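Local coordinates for hypothetical protein PH1566 (Pyrococcus horikoshii, PDB 2E3U) that probably binds RNA through its two KH domains as a Dim2p-type factor in the processing of pre-ribosomal RNA, at residues A99-R111 with G159-I172. Sequence-based numbering, arbitrary orientation.
Sequences AIGRGFSPERAFR and GASVSVYGKTVAII
The interface between the two KH modules of this Dim2p protein shows how a seam can combine one aromatic plug with a row of arginines: Phe104, just past the Schellman motif closing helix 87-101 at Gly103, packs on the hairpin of strands 161-165 and 168-173. Its ring is sandwiched by two CH-pi contacts, Ser163 CB 3.5 Å from the centroid on one face and Ile172 CD1 3.7 Å on the other. A chi1 of 172° turns Ser163 OG from its backbone N to donate to Arg102 O (2.8 Å), and a water joins that carbonyl to Ser163 O and Thr168 OG1. The bent Arg102 chain brings NH1 almost straight to Thr168 OG1 (2.8 Å), in the guanidinium plane. The Phe104 edge, at CE2, turns into one face of the Arg108 guanidinium, which gives NH1 to Val162 O from above the carbonyl plane and pairs through NH2 with Glu155. Farther along, extended Arg111 passes Ile172 CG2, and its NH1 and NH2 both grip Gly159 O (2.8 and 2.7 Å), while NH2 reaches Ser161 OG and NE bridges to Glu117. A leucine in its place would probably leave Gly159 O without both donors and take from Glu117 the charge it pairs with here. The apolar centre buries the Phe104 ring between the modules, while directional arginine bonds to backbone and hydroxyl oxygens probably help set how they are turned.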
# COMPACT_ATOMS: atom_id res chain seq x y z
N ALA A 99 3.13 -3.31 0.17
CA ALA A 99 2.61 -2.07 0.75
C ALA A 99 3.75 -1.23 1.39
O ALA A 99 3.85 -0.03 1.14
CB ALA A 99 1.50 -2.38 1.79
N ILE A 100 4.58 -1.86 2.23
CA ILE A 100 5.80 -1.22 2.75
C ILE A 100 6.72 -0.72 1.61
O ILE A 100 7.19 0.41 1.62
CB ILE A 100 6.57 -2.19 3.71
CG1 ILE A 100 5.66 -2.55 4.90
CG2 ILE A 100 7.93 -1.56 4.20
CD1 ILE A 100 6.22 -3.70 5.78
N GLY A 101 6.96 -1.55 0.62
CA GLY A 101 7.74 -1.17 -0.53
C GLY A 101 7.21 0.01 -1.28
O GLY A 101 8.00 0.79 -1.82
N ARG A 102 5.88 0.16 -1.32
CA ARG A 102 5.24 1.30 -1.99
C ARG A 102 4.97 2.50 -1.06
O ARG A 102 4.07 3.34 -1.29
CB ARG A 102 3.96 0.82 -2.67
CG ARG A 102 4.21 -0.08 -3.87
CD ARG A 102 4.75 0.75 -5.04
NE ARG A 102 6.20 0.76 -5.14
CZ ARG A 102 6.92 1.78 -5.62
NH1 ARG A 102 6.34 2.92 -6.01
NH2 ARG A 102 8.23 1.66 -5.69
N GLY A 103 5.70 2.54 0.05
CA GLY A 103 5.67 3.72 0.89
C GLY A 103 4.81 3.72 2.13
O GLY A 103 4.86 4.70 2.87
N PHE A 104 4.02 2.66 2.38
CA PHE A 104 3.30 2.56 3.67
C PHE A 104 4.28 2.24 4.80
O PHE A 104 5.19 1.41 4.62
CB PHE A 104 2.19 1.47 3.64
CG PHE A 104 0.92 1.89 2.92
CD1 PHE A 104 0.59 1.35 1.67
CD2 PHE A 104 0.05 2.81 3.48
CE1 PHE A 104 -0.59 1.70 1.00
CE2 PHE A 104 -1.11 3.20 2.83
CZ PHE A 104 -1.44 2.65 1.57
N SER A 105 4.11 2.85 5.97
CA SER A 105 4.81 2.38 7.17
C SER A 105 4.33 0.98 7.43
O SER A 105 3.25 0.60 6.95
CB SER A 105 4.54 3.26 8.40
OG SER A 105 3.24 2.99 8.96
N PRO A 106 5.13 0.17 8.17
CA PRO A 106 4.72 -1.16 8.60
C PRO A 106 3.42 -1.21 9.41
O PRO A 106 2.58 -2.12 9.17
CB PRO A 106 5.90 -1.63 9.43
CG PRO A 106 7.08 -0.93 8.76
CD PRO A 106 6.53 0.44 8.56
N GLU A 107 3.26 -0.28 10.36
CA GLU A 107 2.03 -0.15 11.16
C GLU A 107 0.78 -0.00 10.28
O GLU A 107 -0.26 -0.58 10.58
CB GLU A 107 2.10 1.05 12.13
CG GLU A 107 3.31 1.01 13.13
CD GLU A 107 3.06 0.12 14.35
OE1 GLU A 107 2.53 -1.01 14.16
OE2 GLU A 107 3.42 0.53 15.51
N ARG A 108 0.91 0.81 9.23
CA ARG A 108 -0.16 1.07 8.25
C ARG A 108 -0.38 -0.09 7.29
O ARG A 108 -1.54 -0.45 7.06
CB ARG A 108 0.11 2.38 7.49
CG ARG A 108 -0.04 3.64 8.43
CD ARG A 108 -0.88 4.74 7.78
NE ARG A 108 -0.39 5.18 6.46
CZ ARG A 108 -1.16 5.82 5.56
NH1 ARG A 108 -0.65 6.22 4.39
NH2 ARG A 108 -2.43 6.07 5.84
N ALA A 109 0.70 -0.70 6.76
CA ALA A 109 0.60 -1.97 5.98
C ALA A 109 -0.10 -3.13 6.72
O ALA A 109 -0.82 -3.93 6.09
CB ALA A 109 1.95 -2.42 5.51
N PHE A 110 0.11 -3.25 8.04
CA PHE A 110 -0.54 -4.31 8.84
C PHE A 110 -2.07 -4.26 8.84
O PHE A 110 -2.72 -5.25 9.21
CB PHE A 110 -0.07 -4.33 10.29
CG PHE A 110 1.26 -4.99 10.51
CD1 PHE A 110 1.55 -6.23 9.95
CD2 PHE A 110 2.20 -4.40 11.35
CE1 PHE A 110 2.78 -6.84 10.16
CE2 PHE A 110 3.45 -5.01 11.59
CZ PHE A 110 3.73 -6.24 11.00
N ARG A 111 -2.65 -3.14 8.44
CA ARG A 111 -4.08 -3.11 8.08
C ARG A 111 -4.50 -4.30 7.18
O ARG A 111 -5.58 -4.87 7.35
CB ARG A 111 -4.46 -1.80 7.38
CG ARG A 111 -5.98 -1.60 7.21
CD ARG A 111 -6.32 -0.36 6.39
NE ARG A 111 -7.75 -0.40 6.08
CZ ARG A 111 -8.53 0.66 5.86
NH1 ARG A 111 -9.80 0.43 5.62
NH2 ARG A 111 -8.04 1.93 5.89
N GLY A 159 -12.37 5.89 3.67
CA GLY A 159 -12.04 4.83 4.63
C GLY A 159 -10.80 3.99 4.22
O GLY A 159 -10.35 3.11 4.98
N ALA A 160 -10.28 4.22 3.03
CA ALA A 160 -9.05 3.59 2.57
C ALA A 160 -7.78 4.30 3.11
O ALA A 160 -7.81 5.48 3.42
CB ALA A 160 -9.02 3.55 1.03
N SER A 161 -6.68 3.56 3.23
CA SER A 161 -5.38 4.14 3.50
C SER A 161 -4.72 4.37 2.14
O SER A 161 -4.87 3.55 1.24
CB SER A 161 -4.53 3.17 4.33
OG SER A 161 -5.07 2.91 5.62
N VAL A 162 -3.95 5.45 2.02
CA VAL A 162 -3.38 5.88 0.73
C VAL A 162 -1.92 6.27 0.86
O VAL A 162 -1.58 7.05 1.70
CB VAL A 162 -4.12 7.11 0.15
CG1 VAL A 162 -3.39 7.64 -1.11
CG2 VAL A 162 -5.61 6.76 -0.14
N SER A 163 -1.08 5.72 -0.01
CA SER A 163 0.35 6.05 -0.01
C SER A 163 0.78 6.51 -1.42
O SER A 163 0.66 5.77 -2.40
CB SER A 163 1.17 4.82 0.42
OG SER A 163 2.54 5.07 0.26
N VAL A 164 1.24 7.76 -1.51
CA VAL A 164 1.76 8.31 -2.74
C VAL A 164 3.29 8.26 -2.63
O VAL A 164 3.89 8.83 -1.72
CB VAL A 164 1.19 9.73 -2.99
CG1 VAL A 164 1.57 10.26 -4.38
CG2 VAL A 164 -0.33 9.71 -2.85
N TYR A 165 3.92 7.55 -3.53
CA TYR A 165 5.33 7.24 -3.39
C TYR A 165 5.90 6.99 -4.78
O TYR A 165 5.43 6.12 -5.50
CB TYR A 165 5.52 6.01 -2.46
CG TYR A 165 6.96 5.70 -2.15
CD1 TYR A 165 7.66 4.75 -2.89
CD2 TYR A 165 7.65 6.41 -1.16
CE1 TYR A 165 9.02 4.49 -2.64
CE2 TYR A 165 9.01 6.15 -0.89
CZ TYR A 165 9.68 5.19 -1.64
OH TYR A 165 11.02 4.90 -1.39
N GLY A 166 6.91 7.78 -5.15
CA GLY A 166 7.54 7.69 -6.45
C GLY A 166 6.51 7.71 -7.57
O GLY A 166 5.75 8.67 -7.72
N LYS A 167 6.48 6.62 -8.33
CA LYS A 167 5.67 6.51 -9.53
C LYS A 167 4.31 5.84 -9.30
O LYS A 167 3.59 5.55 -10.25
CB LYS A 167 6.47 5.80 -10.64
CG LYS A 167 7.70 6.60 -11.13
CD LYS A 167 8.35 5.97 -12.35
CE LYS A 167 7.68 6.43 -13.66
NZ LYS A 167 8.48 6.05 -14.87
N THR A 168 3.96 5.60 -8.04
CA THR A 168 2.70 4.91 -7.73
C THR A 168 1.90 5.63 -6.68
O THR A 168 2.42 6.45 -5.94
CB THR A 168 2.92 3.48 -7.20
OG1 THR A 168 3.64 3.53 -5.96
CG2 THR A 168 3.67 2.58 -8.23
N VAL A 169 0.60 5.29 -6.63
CA VAL A 169 -0.24 5.52 -5.47
C VAL A 169 -0.66 4.13 -5.06
O VAL A 169 -0.98 3.32 -5.93
CB VAL A 169 -1.55 6.33 -5.80
CG1 VAL A 169 -2.22 6.85 -4.52
CG2 VAL A 169 -1.25 7.47 -6.66
N ALA A 170 -0.69 3.85 -3.76
CA ALA A 170 -1.12 2.53 -3.28
C ALA A 170 -2.27 2.71 -2.27
O ALA A 170 -2.26 3.65 -1.50
CB ALA A 170 0.03 1.75 -2.65
N ILE A 171 -3.25 1.81 -2.31
CA ILE A 171 -4.48 1.93 -1.55
C ILE A 171 -4.73 0.64 -0.80
O ILE A 171 -4.48 -0.44 -1.32
CB ILE A 171 -5.69 2.26 -2.46
CG1 ILE A 171 -5.33 3.38 -3.46
CG2 ILE A 171 -6.90 2.65 -1.60
CD1 ILE A 171 -6.44 3.73 -4.51
N ILE A 172 -5.16 0.76 0.46
CA ILE A 172 -5.53 -0.38 1.30
C ILE A 172 -6.92 -0.14 1.82
O ILE A 172 -7.20 0.92 2.35
CB ILE A 172 -4.56 -0.59 2.51
CG1 ILE A 172 -3.16 -0.97 2.03
CG2 ILE A 172 -5.10 -1.70 3.40
CD1 ILE A 172 -2.07 -0.84 3.12
O HOH W 1 2.78 4.08 -3.28
O HOH W 2 -3.45 1.60 6.97